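Local coordinates for Galactose/lactose metabolism regulatory protein GAL80 (Saccharomyces cerevisiae, PDB 3BTV) that represses the yeast galactose and lactose metabolic genes by binding the activator GAL4 and blocking its transcriptional activation when no inducing sugar is present, at residues K37-F50 with I364-S376. The protein carries 1 engineered substitution. Numbering follows the deposited sequence.
Sequences KTHYPAILQLSSQF and IVGNIHRLYQSIS
Tyr372 and His39, both buried, share the one hydrogen bond in an otherwise largely apolar helix pairing: Tyr372 OH lies 2.8 Å from His39 ND1, at the edge of the imidazole and in its plane, and the bond is nearly straight at 175°. With the two rings almost perpendicular, they meet at their edges, neither lying over the other. On its other nitrogen the imidazole is held by Glu125, so both ring nitrogens are hydrogen-bonded and its rotation is set. Further along the tyrosine, its edge meets the face of Phe50 in a T-shaped stack, Tyr372 CD2 3.8 Å from Phe50 CZ, while Ile43 CG1 packs 3.6 Å from Tyr372 CE2 and Ala42 CB approaches Tyr372 CD1. A leucine in place of Tyr372 would probably leave His39 ND1 without its partner and a gap beside the face of Phe50. Farther along the interface, His369, with CG anti to the backbone N (chi1 -177°), lays its ring edge against Ala42, CD2 3.7 Å from Ala42 CA. The axes pass 8.7 Å apart, crossing at -48°. Thus helix 363-380, from far along the chain, packs on the first helix of an NAD-binding Rossmann fold, the tyrosine reaching Phe25 and Val94 on its central parallel strands.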
ATOM      1  N   LYS B  37      -4.217  20.515 -28.310  1.00 56.29           N
ATOM      2  CA  LYS B  37      -5.371  20.132 -27.501  1.00 60.77           C
ATOM      3  C   LYS B  37      -5.356  20.689 -26.074  1.00 69.79           C
ATOM      4  O   LYS B  37      -6.386  20.677 -25.396  1.00 60.77           O
ATOM      5  CB  LYS B  37      -5.512  18.607 -27.467  1.00 66.52           C
ATOM      6  CG  LYS B  37      -5.760  17.979 -28.834  1.00 68.23           C
ATOM      7  CD  LYS B  37      -5.780  16.456 -28.746  1.00 86.10           C
ATOM      8  CE  LYS B  37      -5.842  15.813 -30.126  1.00110.74           C
ATOM      9  NZ  LYS B  37      -5.780  14.321 -30.053  1.00118.02           N
ATOM     10  N   THR B  38      -4.207  21.177 -25.618  1.00 63.71           N
ATOM     11  CA  THR B  38      -4.090  21.655 -24.243  1.00 61.51           C
ATOM     12  C   THR B  38      -3.580  23.083 -24.175  1.00 53.61           C
ATOM     13  O   THR B  38      -4.288  23.978 -23.735  1.00 54.11           O
ATOM     14  CB  THR B  38      -3.163  20.756 -23.407  1.00 67.29           C
ATOM     15  OG1 THR B  38      -1.911  20.590 -24.090  1.00 62.17           O
ATOM     16  CG2 THR B  38      -3.807  19.397 -23.182  1.00 57.93           C
ATOM     17  N   HIS B  39      -2.342  23.291 -24.602  1.00 56.26           N
ATOM     18  CA  HIS B  39      -1.765  24.629 -24.590  1.00 54.62           C
ATOM     19  C   HIS B  39      -2.563  25.607 -25.447  1.00 62.32           C
ATOM     20  O   HIS B  39      -2.850  26.725 -25.019  1.00 64.76           O
ATOM     21  CB  HIS B  39      -0.311  24.594 -25.061  1.00 62.52           C
ATOM     22  CG  HIS B  39       0.617  23.951 -24.084  1.00 58.82           C
ATOM     23  ND1 HIS B  39       1.442  24.677 -23.253  1.00 67.25           N
ATOM     24  CD2 HIS B  39       0.840  22.648 -23.791  1.00 63.42           C
ATOM     25  CE1 HIS B  39       2.137  23.849 -22.492  1.00 59.68           C
ATOM     26  NE2 HIS B  39       1.790  22.612 -22.800  1.00 77.91           N
ATOM     27  N   TYR B  40      -2.929  25.191 -26.652  1.00 60.29           N
ATOM     28  CA  TYR B  40      -3.573  26.121 -27.575  1.00 67.14           C
ATOM     29  C   TYR B  40      -4.885  26.689 -27.030  1.00 66.31           C
ATOM     30  O   TYR B  40      -5.054  27.908 -26.952  1.00 71.81           O
ATOM     31  CB  TYR B  40      -3.779  25.510 -28.964  1.00 70.11           C
ATOM     32  CG  TYR B  40      -4.534  26.436 -29.891  1.00 80.89           C
ATOM     33  CD1 TYR B  40      -5.799  26.104 -30.361  1.00 98.66           C
ATOM     34  CD2 TYR B  40      -3.997  27.661 -30.270  1.00 81.05           C
ATOM     35  CE1 TYR B  40      -6.500  26.956 -31.201  1.00107.80           C
ATOM     36  CE2 TYR B  40      -4.691  28.521 -31.113  1.00 83.96           C
ATOM     37  CZ  TYR B  40      -5.943  28.164 -31.574  1.00104.76           C
ATOM     38  OH  TYR B  40      -6.637  29.017 -32.410  1.00117.99           O
ATOM     39  N   PRO B  41      -5.825  25.812 -26.661  1.00 62.24           N
ATOM     40  CA  PRO B  41      -7.086  26.307 -26.102  1.00 68.71           C
ATOM     41  C   PRO B  41      -6.860  27.348 -25.002  1.00 79.79           C
ATOM     42  O   PRO B  41      -7.544  28.371 -24.974  1.00 82.71           O
ATOM     43  CB  PRO B  41      -7.723  25.040 -25.525  1.00 60.49           C
ATOM     44  CG  PRO B  41      -7.231  23.952 -26.419  1.00 57.59           C
ATOM     45  CD  PRO B  41      -5.814  24.342 -26.788  1.00 59.18           C
ATOM     46  N   ALA B  42      -5.900  27.095 -24.116  1.00 72.77           N
ATOM     47  CA  ALA B  42      -5.582  28.036 -23.044  1.00 58.49           C
ATOM     48  C   ALA B  42      -5.158  29.403 -23.580  1.00 80.20           C
ATOM     49  O   ALA B  42      -5.729  30.433 -23.213  1.00 77.85           O
ATOM     50  CB  ALA B  42      -4.505  27.464 -22.142  1.00 62.59           C
ATOM     51  N   ILE B  43      -4.152  29.412 -24.447  1.00 72.89           N
ATOM     52  CA  ILE B  43      -3.646  30.657 -25.012  1.00 77.59           C
ATOM     53  C   ILE B  43      -4.723  31.380 -25.820  1.00 91.48           C
ATOM     54  O   ILE B  43      -4.730  32.613 -25.910  1.00 80.99           O
ATOM     55  CB  ILE B  43      -2.420  30.405 -25.911  1.00 85.96           C
ATOM     56  CG1 ILE B  43      -1.309  29.714 -25.114  1.00 77.69           C
ATOM     57  CG2 ILE B  43      -1.926  31.711 -26.531  1.00 83.93           C
ATOM     58  CD1 ILE B  43      -0.052  29.452 -25.918  1.00 72.33           C
ATOM     59  N   LEU B  44      -5.632  30.605 -26.403  1.00 90.83           N
ATOM     60  CA  LEU B  44      -6.704  31.160 -27.218  1.00 87.99           C
ATOM     61  C   LEU B  44      -7.647  31.988 -26.354  1.00 82.54           C
ATOM     62  O   LEU B  44      -8.105  33.059 -26.754  1.00 91.91           O
ATOM     63  CB  LEU B  44      -7.473  30.032 -27.905  1.00 87.79           C
ATOM     64  CG  LEU B  44      -8.540  30.425 -28.925  1.00 93.83           C
ATOM     65  CD1 LEU B  44      -7.958  31.347 -29.986  1.00 81.99           C
ATOM     66  CD2 LEU B  44      -9.139  29.181 -29.561  1.00 93.18           C
ATOM     67  N   GLN B  45      -7.916  31.486 -25.157  1.00 66.47           N
ATOM     68  CA  GLN B  45      -8.856  32.119 -24.242  1.00 83.84           C
ATOM     69  C   GLN B  45      -8.252  33.349 -23.559  1.00 93.94           C
ATOM     70  O   GLN B  45      -8.958  34.305 -23.234  1.00 99.53           O
ATOM     71  CB  GLN B  45      -9.324  31.103 -23.203  1.00 71.81           C
ATOM     72  CG  GLN B  45     -10.691  31.399 -22.615  1.00 94.61           C
ATOM     73  CD  GLN B  45     -11.378  30.148 -22.111  1.00115.24           C
ATOM     74  OE1 GLN B  45     -10.819  29.054 -22.174  1.00124.62           O
ATOM     75  NE2 GLN B  45     -12.599  30.301 -21.612  1.00124.19           N
ATOM     76  N   LEU B  46      -6.943  33.316 -23.347  1.00 84.38           N
ATOM     77  CA  LEU B  46      -6.237  34.437 -22.738  1.00 72.21           C
ATOM     78  C   LEU B  46      -5.529  35.250 -23.815  1.00 76.31           C
ATOM     79  O   LEU B  46      -4.374  35.655 -23.658  1.00 72.78           O
ATOM     80  CB  LEU B  46      -5.248  33.923 -21.691  1.00 73.19           C
ATOM     81  CG  LEU B  46      -5.895  33.012 -20.642  1.00 66.65           C
ATOM     82  CD1 LEU B  46      -4.866  32.171 -19.887  1.00 57.87           C
ATOM     83  CD2 LEU B  46      -6.754  33.823 -19.676  1.00 83.15           C
ATOM     84  N   SER B  47      -6.245  35.475 -24.914  1.00 85.76           N
ATOM     85  CA  SER B  47      -5.734  36.189 -26.078  1.00 77.15           C
ATOM     86  C   SER B  47      -5.120  37.529 -25.708  1.00 85.96           C
ATOM     87  O   SER B  47      -4.253  38.039 -26.411  1.00 81.93           O
ATOM     88  CB  SER B  47      -6.871  36.414 -27.072  1.00 84.29           C
ATOM     89  OG  SER B  47      -7.990  36.986 -26.416  1.00 89.93           O
ATOM     90  N   SER B  48      -5.585  38.103 -24.605  1.00 89.09           N
ATOM     91  CA  SER B  48      -5.061  39.378 -24.138  1.00 90.81           C
ATOM     92  C   SER B  48      -3.654  39.212 -23.582  1.00103.42           C
ATOM     93  O   SER B  48      -2.712  39.873 -24.030  1.00113.91           O
ATOM     94  CB  SER B  48      -5.974  39.963 -23.063  1.00 88.48           C
ATOM     95  OG  SER B  48      -7.322  39.965 -23.497  1.00100.46           O
ATOM     96  N   GLN B  49      -3.521  38.311 -22.612  1.00 96.25           N
ATOM     97  CA  GLN B  49      -2.263  38.119 -21.898  1.00 87.56           C
ATOM     98  C   GLN B  49      -1.191  37.399 -22.712  1.00 82.71           C
ATOM     99  O   GLN B  49      -0.006  37.501 -22.397  1.00 80.18           O
ATOM    100  CB  GLN B  49      -2.497  37.360 -20.590  1.00 85.86           C
ATOM    101  CG  GLN B  49      -3.400  38.064 -19.598  1.00 78.59           C
ATOM    102  CD  GLN B  49      -4.821  37.548 -19.640  1.00 87.56           C
ATOM    103  OE1 GLN B  49      -5.399  37.212 -18.608  1.00 90.60           O
ATOM    104  NE2 GLN B  49      -5.391  37.471 -20.839  1.00 94.45           N
ATOM    105  N   PHE B  50      -1.603  36.668 -23.744  1.00 83.20           N
ATOM    106  CA  PHE B  50      -0.659  35.888 -24.539  1.00 80.84           C
ATOM    107  C   PHE B  50      -0.893  36.016 -26.037  1.00 80.54           C
ATOM    108  O   PHE B  50      -2.033  36.056 -26.498  1.00 88.82           O
ATOM    109  CB  PHE B  50      -0.732  34.410 -24.156  1.00 67.35           C
ATOM    110  CG  PHE B  50      -0.299  34.115 -22.745  1.00 63.42           C
ATOM    111  CD1 PHE B  50      -1.240  33.936 -21.740  1.00 63.82           C
ATOM    112  CD2 PHE B  50       1.043  33.997 -22.428  1.00 68.05           C
ATOM    113  CE1 PHE B  50      -0.853  33.656 -20.440  1.00 56.09           C
ATOM    114  CE2 PHE B  50       1.442  33.715 -21.134  1.00 56.93           C
ATOM    115  CZ  PHE B  50       0.492  33.542 -20.138  1.00 71.25           C
ATOM    116  N   ILE B 364      -7.968  18.016 -18.155  1.00 59.53           N
ATOM    117  CA  ILE B 364      -6.920  18.037 -19.170  1.00 84.46           C
ATOM    118  C   ILE B 364      -6.539  19.452 -19.584  1.00 61.80           C
ATOM    119  O   ILE B 364      -5.388  19.874 -19.433  1.00 59.56           O
ATOM    120  CB  ILE B 364      -7.387  17.301 -20.427  1.00 97.51           C
ATOM    121  CG1 ILE B 364      -7.906  15.911 -20.059  1.00118.19           C
ATOM    122  CG2 ILE B 364      -6.262  17.227 -21.445  1.00 88.07           C
ATOM    123  CD1 ILE B 364      -8.760  15.280 -21.138  1.00131.93           C
ATOM    124  N   VAL B 365      -7.521  20.176 -20.105  1.00 67.48           N
ATOM    125  CA  VAL B 365      -7.316  21.541 -20.562  1.00 56.69           C
ATOM    126  C   VAL B 365      -7.431  22.522 -19.402  1.00 48.68           C
ATOM    127  O   VAL B 365      -6.697  23.505 -19.329  1.00 50.21           O
ATOM    128  CB  VAL B 365      -8.336  21.914 -21.661  1.00 77.35           C
ATOM    129  CG1 VAL B 365      -8.257  20.921 -22.796  1.00 69.20           C
ATOM    130  CG2 VAL B 365      -9.745  21.939 -21.097  1.00 98.15           C
ATOM    131  N   GLY B 366      -8.366  22.251 -18.499  1.00 52.37           N
ATOM    132  CA  GLY B 366      -8.559  23.086 -17.331  1.00 51.06           C
ATOM    133  C   GLY B 366      -7.268  23.299 -16.562  1.00 56.42           C
ATOM    134  O   GLY B 366      -6.870  24.432 -16.294  1.00 51.94           O
ATOM    135  N   ASN B 367      -6.600  22.211 -16.204  1.00 46.27           N
ATOM    136  CA  ASN B 367      -5.412  22.335 -15.379  1.00 49.44           C
ATOM    137  C   ASN B 367      -4.327  23.141 -16.071  1.00 49.27           C
ATOM    138  O   ASN B 367      -3.733  24.035 -15.464  1.00 55.60           O
ATOM    139  CB  ASN B 367      -4.909  20.967 -14.928  1.00 44.08           C
ATOM    140  CG  ASN B 367      -5.893  20.282 -14.005  1.00 48.17           C
ATOM    141  OD1 ASN B 367      -6.874  20.889 -13.595  1.00 50.13           O
ATOM    142  ND2 ASN B 367      -5.633  19.020 -13.664  1.00 44.53           N
ATOM    143  N   ILE B 368      -4.080  22.845 -17.344  1.00 53.59           N
ATOM    144  CA  ILE B 368      -3.097  23.616 -18.102  1.00 45.03           C
ATOM    145  C   ILE B 368      -3.544  25.070 -18.232  1.00 53.09           C
ATOM    146  O   ILE B 368      -2.723  25.986 -18.231  1.00 50.64           O
ATOM    147  CB  ILE B 368      -2.832  23.033 -19.514  1.00 56.97           C
ATOM    148  CG1 ILE B 368      -1.866  21.845 -19.441  1.00 65.56           C
ATOM    149  CG2 ILE B 368      -2.223  24.091 -20.406  1.00 55.73           C
ATOM    150  CD1 ILE B 368      -2.483  20.591 -18.869  1.00 92.95           C
ATOM    151  N   HIS B 369      -4.851  25.280 -18.329  1.00 51.73           N
ATOM    152  CA  HIS B 369      -5.370  26.633 -18.473  1.00 56.45           C
ATOM    153  C   HIS B 369      -5.037  27.438 -17.230  1.00 58.13           C
ATOM    154  O   HIS B 369      -4.598  28.586 -17.313  1.00 54.55           O
ATOM    155  CB  HIS B 369      -6.885  26.613 -18.676  1.00 52.17           C
ATOM    156  CG  HIS B 369      -7.476  27.973 -18.892  1.00 79.56           C
ATOM    157  ND1 HIS B 369      -8.050  28.706 -17.876  1.00 73.63           N
ATOM    158  CD2 HIS B 369      -7.565  28.738 -20.006  1.00 70.58           C
ATOM    159  CE1 HIS B 369      -8.476  29.862 -18.356  1.00 66.28           C
ATOM    160  NE2 HIS B 369      -8.192  29.906 -19.645  1.00 82.01           N
ATOM    161  N   ARG B 370      -5.241  26.813 -16.076  1.00 52.28           N
ATOM    162  CA  ARG B 370      -5.066  27.477 -14.792  1.00 61.26           C
ATOM    163  C   ARG B 370      -3.591  27.738 -14.527  1.00 57.90           C
ATOM    164  O   ARG B 370      -3.233  28.648 -13.778  1.00 65.37           O
ATOM    165  CB  ARG B 370      -5.709  26.653 -13.665  1.00 56.54           C
ATOM    166  CG  ARG B 370      -7.234  26.771 -13.643  1.00 63.77           C
ATOM    167  CD  ARG B 370      -7.908  25.678 -12.820  1.00 48.86           C
ATOM    168  NE  ARG B 370      -7.724  25.859 -11.378  1.00 86.69           N
ATOM    169  CZ  ARG B 370      -8.688  26.210 -10.527  1.00 96.51           C
ATOM    170  NH1 ARG B 370      -9.932  26.418 -10.953  1.00 67.92           N
ATOM    171  NH2 ARG B 370      -8.407  26.346  -9.239  1.00108.96           N
ATOM    172  N   LEU B 371      -2.737  26.939 -15.155  1.00 49.62           N
ATOM    173  CA  LEU B 371      -1.295  27.165 -15.085  1.00 60.52           C
ATOM    174  C   LEU B 371      -0.919  28.444 -15.850  1.00 63.48           C
ATOM    175  O   LEU B 371      -0.188  29.296 -15.344  1.00 63.42           O
ATOM    176  CB  LEU B 371      -0.540  25.958 -15.651  1.00 51.11           C
ATOM    177  CG  LEU B 371       0.981  26.077 -15.735  1.00 66.81           C
ATOM    178  CD1 LEU B 371       1.564  26.507 -14.392  1.00 54.41           C
ATOM    179  CD2 LEU B 371       1.585  24.755 -16.203  1.00 62.31           C
ATOM    180  N   TYR B 372      -1.422  28.565 -17.074  1.00 52.91           N
ATOM    181  CA  TYR B 372      -1.213  29.770 -17.872  1.00 57.73           C
ATOM    182  C   TYR B 372      -1.729  30.996 -17.139  1.00 62.53           C
ATOM    183  O   TYR B 372      -1.058  32.021 -17.083  1.00 63.29           O
ATOM    184  CB  TYR B 372      -1.901  29.656 -19.233  1.00 57.91           C
ATOM    185  CG  TYR B 372      -1.008  29.086 -20.306  1.00 62.19           C
ATOM    186  CD1 TYR B 372      -0.939  27.718 -20.519  1.00 54.24           C
ATOM    187  CD2 TYR B 372      -0.217  29.917 -21.096  1.00 63.82           C
ATOM    188  CE1 TYR B 372      -0.112  27.191 -21.486  1.00 47.86           C
ATOM    189  CE2 TYR B 372       0.614  29.398 -22.072  1.00 63.08           C
ATOM    190  CZ  TYR B 372       0.660  28.033 -22.259  1.00 68.90           C
ATOM    191  OH  TYR B 372       1.478  27.493 -23.220  1.00 72.12           O
ATOM    192  N   GLN B 373      -2.921  30.879 -16.568  1.00 62.30           N
ATOM    193  CA  GLN B 373      -3.514  31.982 -15.827  1.00 67.85           C
ATOM    194  C   GLN B 373      -2.593  32.424 -14.690  1.00 64.51           C
ATOM    195  O   GLN B 373      -2.348  33.617 -14.504  1.00 70.85           O
ATOM    196  CB  GLN B 373      -4.894  31.592 -15.288  1.00 52.13           C
ATOM    197  CG  GLN B 373      -5.656  32.726 -14.627  1.00 79.39           C
ATOM    198  CD  GLN B 373      -6.234  33.709 -15.631  1.00100.99           C
ATOM    199  OE1 GLN B 373      -5.787  34.855 -15.728  1.00 95.78           O
ATOM    200  NE2 GLN B 373      -7.227  33.262 -16.394  1.00107.72           N
ATOM    201  N   SER B 374      -2.070  31.459 -13.941  1.00 57.04           N
ATOM    202  CA  SER B 374      -1.217  31.772 -12.801  1.00 52.07           C
ATOM    203  C   SER B 374       0.075  32.451 -13.262  1.00 65.89           C
ATOM    204  O   SER B 374       0.694  33.213 -12.515  1.00 75.12           O
ATOM    205  CB  SER B 374      -0.928  30.515 -11.964  1.00 61.03           C
ATOM    206  OG  SER B 374       0.174  29.783 -12.472  1.00 66.10           O
ATOM    207  N   ILE B 375       0.465  32.192 -14.505  1.00 59.55           N
ATOM    208  CA  ILE B 375       1.665  32.803 -15.060  1.00 67.49           C
ATOM    209  C   ILE B 375       1.471  34.302 -15.308  1.00 85.70           C
ATOM    210  O   ILE B 375       2.223  35.125 -14.787  1.00 87.52           O
ATOM    211  CB  ILE B 375       2.101  32.112 -16.361  1.00 52.46           C
ATOM    212  CG1 ILE B 375       2.584  30.691 -16.069  1.00 59.59           C
ATOM    213  CG2 ILE B 375       3.213  32.913 -17.041  1.00 66.01           C
ATOM    214  CD1 ILE B 375       3.067  29.934 -17.296  1.00 68.70           C
ATOM    215  N   SER B 376       0.457  34.654 -16.091  1.00 76.57           N
ATOM    216  CA  SER B 376       0.193  36.054 -16.398  1.00 81.20           C
ATOM    217  C   SER B 376      -0.112  36.861 -15.137  1.00 85.50           C
ATOM    218  O   SER B 376       0.300  38.009 -15.019  1.00100.87           O
ATOM    219  CB  SER B 376      -0.948  36.192 -17.406  1.00 72.44           C
ATOM    220  OG  SER B 376      -2.203  36.004 -16.789  1.00 79.96           O
TER